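Long-range contacts in basic blue protein (Cucumis sativus, PDB 2CBP), which binds a single type 1 (blue) copper ion and, as a plant phytocyanin, probably serves as an electron carrier: residues S17-K22 with I91-L96; L31-P36 with S63-I68. All coordinates share one frame; numbering follows the deposited sequence.

Interaction 1. Residues S17-K22 with I91-L96; sequences SWPKGK and IAVNAL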
loop_
_atom_site.group_PDB
_atom_site.type_symbol
_atom_site.label_atom_id
_atom_site.label_comp_id
_atom_site.label_asym_id
_atom_site.label_seq_id
_atom_site.Cartn_x
_atom_site.Cartn_y
_atom_site.Cartn_z
ATOM N N SER A 17 4.322 -9.419 1.929
ATOM C CA SER A 17 4.029 -10.406 2.955
ATOM C C SER A 17 3.349 -9.919 4.215
ATOM O O SER A 17 2.678 -10.710 4.929
ATOM C CB SER A 17 5.421 -11.027 3.295
ATOM O OG SER A 17 6.422 -10.037 2.995
ATOM N N TRP A 18 3.504 -8.644 4.504
ATOM C CA TRP A 18 2.982 -7.981 5.696
ATOM C C TRP A 18 1.527 -8.283 6.017
ATOM O O TRP A 18 1.205 -8.590 7.185
ATOM C CB TRP A 18 3.313 -6.461 5.695
ATOM C CG TRP A 18 2.722 -5.822 6.900
ATOM C CD1 TRP A 18 3.191 -5.781 8.178
ATOM C CD2 TRP A 18 1.442 -5.151 6.917
ATOM N NE1 TRP A 18 2.300 -5.104 8.985
ATOM C CE2 TRP A 18 1.234 -4.720 8.256
ATOM C CE3 TRP A 18 0.497 -4.882 5.951
ATOM C CZ2 TRP A 18 0.092 -4.015 8.631
ATOM C CZ3 TRP A 18 -0.635 -4.167 6.333
ATOM C CH2 TRP A 18 -0.831 -3.753 7.630
ATOM N N PRO A 19 0.643 -8.233 5.050
ATOM C CA PRO A 19 -0.779 -8.494 5.213
ATOM C C PRO A 19 -1.113 -9.897 5.706
ATOM O O PRO A 19 -2.200 -10.120 6.248
ATOM C CB PRO A 19 -1.355 -8.299 3.794
ATOM C CG PRO A 19 -0.400 -7.302 3.130
ATOM C CD PRO A 19 0.947 -7.857 3.628
ATOM N N LYS A 20 -0.185 -10.799 5.501
ATOM C CA LYS A 20 -0.341 -12.201 5.867
ATOM C C LYS A 20 -0.687 -12.362 7.342
ATOM O O LYS A 20 0.029 -11.933 8.256
ATOM C CB LYS A 20 0.883 -13.038 5.495
ATOM C CG LYS A 20 0.619 -14.528 5.661
ATOM C CD LYS A 20 1.841 -15.415 5.666
ATOM C CE LYS A 20 1.514 -16.829 6.140
ATOM N NZ LYS A 20 1.040 -16.823 7.556
ATOM N N GLY A 21 -1.834 -12.998 7.543
ATOM C CA GLY A 21 -2.395 -13.305 8.839
ATOM C C GLY A 21 -3.153 -12.188 9.512
ATOM O O GLY A 21 -3.441 -12.301 10.733
ATOM N N LYS A 22 -3.471 -11.140 8.764
ATOM C CA LYS A 22 -4.240 -10.010 9.362
ATOM C C LYS A 22 -5.640 -10.049 8.798
ATOM O O LYS A 22 -5.859 -10.444 7.644
ATOM C CB LYS A 22 -3.536 -8.699 9.151
ATOM C CG LYS A 22 -2.071 -8.844 9.687
ATOM C CD LYS A 22 -1.419 -7.481 9.718
ATOM C CE LYS A 22 -0.080 -7.470 10.387
ATOM N NZ LYS A 22 0.868 -8.431 9.793
ATOM N N ILE A 91 1.257 -4.085 -1.619
ATOM C CA ILE A 91 0.442 -4.883 -0.702
ATOM C C ILE A 91 -0.982 -4.963 -1.243
ATOM O O ILE A 91 -1.528 -4.067 -1.892
ATOM C CB ILE A 91 0.386 -4.440 0.751
ATOM C CG1 ILE A 91 -0.077 -3.001 0.834
ATOM C CG2 ILE A 91 1.718 -4.656 1.459
ATOM C CD1 ILE A 91 -0.376 -2.409 2.216
ATOM N N ALA A 92 -1.571 -6.113 -0.890
ATOM C CA ALA A 92 -2.977 -6.364 -1.261
ATOM C C ALA A 92 -3.692 -6.715 0.077
ATOM O O ALA A 92 -3.180 -7.521 0.832
ATOM C CB ALA A 92 -3.133 -7.422 -2.304
ATOM N N VAL A 93 -4.854 -6.074 0.249
ATOM C CA VAL A 93 -5.651 -6.332 1.464
ATOM C C VAL A 93 -7.124 -6.516 1.083
ATOM O O VAL A 93 -7.591 -6.038 0.037
ATOM C CB VAL A 93 -5.434 -5.215 2.498
ATOM C CG1 VAL A 93 -3.968 -4.874 2.736
ATOM C CG2 VAL A 93 -6.203 -3.951 2.160
ATOM N N ASN A 94 -7.817 -7.195 1.977
ATOM C CA ASN A 94 -9.272 -7.426 1.820
ATOM C C ASN A 94 -9.931 -6.982 3.147
ATOM O O ASN A 94 -9.515 -7.505 4.185
ATOM C CB ASN A 94 -9.644 -8.854 1.472
ATOM C CG ASN A 94 -11.167 -8.938 1.209
ATOM O OD1 ASN A 94 -11.677 -8.254 0.328
ATOM N ND2 ASN A 94 -11.834 -9.797 1.967
ATOM N N ALA A 95 -10.884 -6.079 2.995
ATOM C CA ALA A 95 -11.595 -5.588 4.185
ATOM C C ALA A 95 -13.013 -6.171 4.199
ATOM O O ALA A 95 -13.760 -6.021 3.225
ATOM C CB ALA A 95 -11.595 -4.081 4.235
ATOM N N LEU A 96 -13.297 -6.814 5.330
ATOM C CA LEU A 96 -14.634 -7.425 5.503
ATOM C C LEU A 96 -15.607 -6.366 6.023
ATOM O O LEU A 96 -16.808 -6.623 5.802
ATOM C CB LEU A 96 -14.506 -8.637 6.386
ATOM C CG LEU A 96 -13.780 -9.836 5.775
ATOM C CD1 LEU A 96 -13.609 -10.887 6.819
ATOM C CD2 LEU A 96 -14.531 -10.375 4.567
ATOM O OXT LEU A 96 -15.214 -5.339 6.605
#
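Pro19 sets its pyrrolidine ring on strand 90-95, and this one ring makes the tight part of the contact. Its CG meets Ile91 CG2 at 3.8 Å, while Pro19 CB lies 3.6 Å from the carbonyl oxygen Ala92 O, so the ring rests on both a side-chain branch and the backbone. Ile91 CG2 stands anti to the carbonyl carbon of its own residue, beside the backbone N, and from there the methyl reaches both CG and CD of Pro19. Val93 adds a looser touch through CG1, 4.3 Å from Pro19 CG. At Trp18 the packing thins further: CZ3 of the indole comes no nearer than 4.5 Å to Ile91 CD1. The contact is small, 171 Å² in all, and made by van der Waals packing.

The far side of the loop, Lys20 and Gly21, is exposed. A type I turn, Ser17 to Lys20, overlaps a type II turn, Pro19 to Lys22. Lys22 folds back over the loop: its CE lies 3.4 Å above one face of the Trp18 ring, and NZ donates to Trp18 O at 2.6 Å, with a C=O...N angle of 161°.

Ile91 and Val93 pair by backbone bonds with Phe77 and Ser75 of strand 73-78, so the loop packs on an edge strand of the four-stranded antiparallel sheet; Ile91 also touches Leu30 and Phe32 of strand 29-33.

Interaction 2. Residues L31-P36 with S63-I68; sequences LFNYNP and SGRDQI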
loop_
_atom_site.group_PDB
_atom_site.type_symbol
_atom_site.label_atom_id
_atom_site.label_comp_id
_atom_site.label_asym_id
_atom_site.label_seq_id
_atom_site.Cartn_x
_atom_site.Cartn_y
_atom_site.Cartn_z
ATOM N N LEU A 31 -1.643 2.879 8.004
ATOM C CA LEU A 31 -0.704 4.007 8.214
ATOM C C LEU A 31 0.631 3.659 7.552
ATOM O O LEU A 31 1.279 2.678 7.906
ATOM C CB LEU A 31 -0.556 4.280 9.690
ATOM C CG LEU A 31 0.145 5.572 10.104
ATOM C CD1 LEU A 31 -0.415 5.991 11.440
ATOM C CD2 LEU A 31 1.643 5.430 10.148
ATOM N N PHE A 32 1.003 4.508 6.605
ATOM C CA PHE A 32 2.213 4.369 5.805
ATOM C C PHE A 32 3.267 5.414 6.173
ATOM O O PHE A 32 3.026 6.603 5.945
ATOM C CB PHE A 32 1.872 4.533 4.302
ATOM C CG PHE A 32 0.969 3.503 3.683
ATOM C CD1 PHE A 32 -0.406 3.583 3.811
ATOM C CD2 PHE A 32 1.522 2.446 2.941
ATOM C CE1 PHE A 32 -1.245 2.622 3.244
ATOM C CE2 PHE A 32 0.702 1.479 2.349
ATOM C CZ PHE A 32 -0.685 1.588 2.506
ATOM N N ASN A 33 4.376 4.897 6.675
ATOM C CA ASN A 33 5.518 5.731 7.065
ATOM C C ASN A 33 6.695 5.525 6.101
ATOM O O ASN A 33 7.142 4.364 5.963
ATOM C CB ASN A 33 6.016 5.401 8.472
ATOM C CG ASN A 33 5.062 5.739 9.596
ATOM O OD1 ASN A 33 4.484 6.830 9.643
ATOM N ND2 ASN A 33 4.949 4.794 10.502
ATOM N N TYR A 34 7.176 6.635 5.567
ATOM C CA TYR A 34 8.326 6.580 4.648
ATOM C C TYR A 34 8.859 7.964 4.329
ATOM O O TYR A 34 8.235 9.000 4.649
ATOM C CB TYR A 34 7.848 5.889 3.303
ATOM C CG TYR A 34 6.716 6.691 2.742
ATOM C CD1 TYR A 34 5.392 6.529 3.189
ATOM C CD2 TYR A 34 6.945 7.669 1.748
ATOM C CE1 TYR A 34 4.374 7.291 2.705
ATOM C CE2 TYR A 34 5.910 8.438 1.261
ATOM C CZ TYR A 34 4.612 8.255 1.730
ATOM O OH TYR A 34 3.649 9.073 1.199
ATOM N N ASN A 35 9.995 7.952 3.647
ATOM C CA ASN A 35 10.669 9.175 3.160
ATOM C C ASN A 35 10.102 9.505 1.786
ATOM O O ASN A 35 10.477 8.785 0.856
ATOM C CB ASN A 35 12.168 8.885 3.050
ATOM C CG ASN A 35 12.937 10.135 2.608
ATOM O OD1 ASN A 35 12.378 11.056 1.999
ATOM N ND2 ASN A 35 14.224 10.154 2.942
ATOM N N PRO A 36 9.290 10.517 1.661
ATOM C CA PRO A 36 8.652 10.901 0.400
ATOM C C PRO A 36 9.555 11.303 -0.723
ATOM O O PRO A 36 9.045 11.400 -1.876
ATOM C CB PRO A 36 7.620 11.986 0.756
ATOM C CG PRO A 36 8.159 12.569 2.049
ATOM C CD PRO A 36 8.812 11.393 2.760
ATOM N N SER A 63 2.756 12.270 1.595
ATOM C CA SER A 63 3.015 12.961 2.864
ATOM C C SER A 63 4.128 12.379 3.690
ATOM O O SER A 63 4.737 13.200 4.430
ATOM C CB SER A 63 1.729 13.082 3.706
ATOM O OG SER A 63 1.626 11.896 4.474
ATOM N N GLY A 64 4.380 11.070 3.656
ATOM C CA GLY A 64 5.440 10.465 4.489
ATOM C C GLY A 64 4.855 9.766 5.730
ATOM O O GLY A 64 5.505 8.986 6.415
ATOM N N ARG A 65 3.592 10.098 5.967
ATOM C CA ARG A 65 2.784 9.538 7.062
ATOM C C ARG A 65 1.310 9.518 6.673
ATOM O O ARG A 65 0.523 10.247 7.302
ATOM C CB ARG A 65 2.924 10.334 8.383
ATOM C CG ARG A 65 2.476 9.552 9.601
ATOM C CD ARG A 65 2.261 10.313 10.826
ATOM N NE ARG A 65 3.337 10.686 11.661
ATOM C CZ ARG A 65 4.485 10.083 11.931
ATOM N NH1 ARG A 65 4.799 8.934 11.352
ATOM N NH2 ARG A 65 5.352 10.638 12.792
ATOM N N ASP A 66 0.961 8.736 5.671
ATOM C CA ASP A 66 -0.409 8.667 5.180
ATOM C C ASP A 66 -1.266 7.691 5.988
ATOM O O ASP A 66 -0.824 6.615 6.341
ATOM C CB ASP A 66 -0.483 8.277 3.701
ATOM C CG ASP A 66 0.536 9.033 2.865
ATOM O OD1 ASP A 66 0.367 10.301 2.898
ATOM O OD2 ASP A 66 1.382 8.431 2.246
ATOM N N GLN A 67 -2.494 8.156 6.228
ATOM C CA GLN A 67 -3.518 7.383 6.954
ATOM C C GLN A 67 -4.637 7.102 5.944
ATOM O O GLN A 67 -5.379 8.026 5.607
ATOM C CB GLN A 67 -4.042 8.114 8.173
ATOM C CG GLN A 67 -3.038 8.196 9.301
ATOM C CD GLN A 67 -3.642 8.461 10.661
ATOM O OE1 GLN A 67 -4.361 7.633 11.235
ATOM N NE2 GLN A 67 -3.317 9.638 11.190
ATOM N N ILE A 68 -4.685 5.877 5.471
ATOM C CA ILE A 68 -5.685 5.451 4.476
ATOM C C ILE A 68 -6.724 4.508 5.051
ATOM O O ILE A 68 -6.495 3.431 5.574
ATOM C CB ILE A 68 -4.994 4.865 3.228
ATOM C CG1 ILE A 68 -4.019 5.926 2.728
ATOM C CG2 ILE A 68 -6.033 4.533 2.190
ATOM C CD1 ILE A 68 -3.070 5.554 1.614
HETATM O O HOH W 1 6.414 8.991 9.339
#
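Leu31, Phe32 and Asn33 pair with Gln67, Asp66 and Arg65 as neighbouring, nearly antiparallel strands in one sheet of the cupredoxin-type beta sandwich. The hydrogen-bonded pair is Phe32 with Asp66: Phe32 N donates to Asp66 O at 2.8 Å, nearly straight and in the carbonyl plane, and Asp66 N returns a more bent bond to Phe32 O.

On the face carrying Leu31, Asn33, Arg65 and Gln67, Leu31 lies alongside Gln67, and Asn33 alongside Arg65. Arg65 bends at chi3, bringing NH1 to Asn33 OD1 at 2.7 Å; the bond is weak, and the amide and guanidinium planes stand 82° apart. A water lies 2.9 Å from Asn33 OD1 and 3.1 Å from Gly64 O.

On the other face, which carries Phe32 and Asp66, Phe32 crosses Ile68 obliquely, CE1 3.8 Å from Ile68 CD1. Just past the strand, Tyr34 and Asp66 meet at about a right angle, with ring and carboxylate planes 45° apart. Tyr34 has its CG between the backbone N and the carbonyl carbon (chi1 58°), which brings one face of the ring against Gly64, whose CA sits 3.8 Å from the Tyr34 ring centroid in a CH-pi contact. Tyr34 OH donates to the syn lone pair of Asp66 OD2 at 2.6 Å and accepts a weak bond from Gly64 N. A phenylalanine at Tyr34 would probably keep the CH-pi packing but leave Asp66 OD2 without this donor and the carboxylate less firmly fixed. Trp11 meets the Tyr34 ring edge-to-face.

Ser63 completes the hold on the carboxylate: in an ST turn its OG accepts from Arg65 N, and the same OG donates at 2.6 Å to Asp66 OD1, approaching from above the carboxylate plane.

The two contacts lie on opposite sides of the chain's centre, their centres about 18 Å apart, yet they touch through the interior: Ile91 CD1 of interaction 1 packs 4.0 Å from Phe32 CZ of interaction 2. Strand 90-95 belongs to one sheet and strands 29-33 and 65-69 to the other, so this touch joins the two sheets. In sequence, interaction 2 is nested within the loop that interaction 1 closes. The copper, bound by His39, Cys79, His84 and Met89, is nearer interaction 2: the Tyr34 side chain is about 7 Å from the ion and about 4 Å from that of His39, whereas the Ile91 side chain is about 12 Å from the copper.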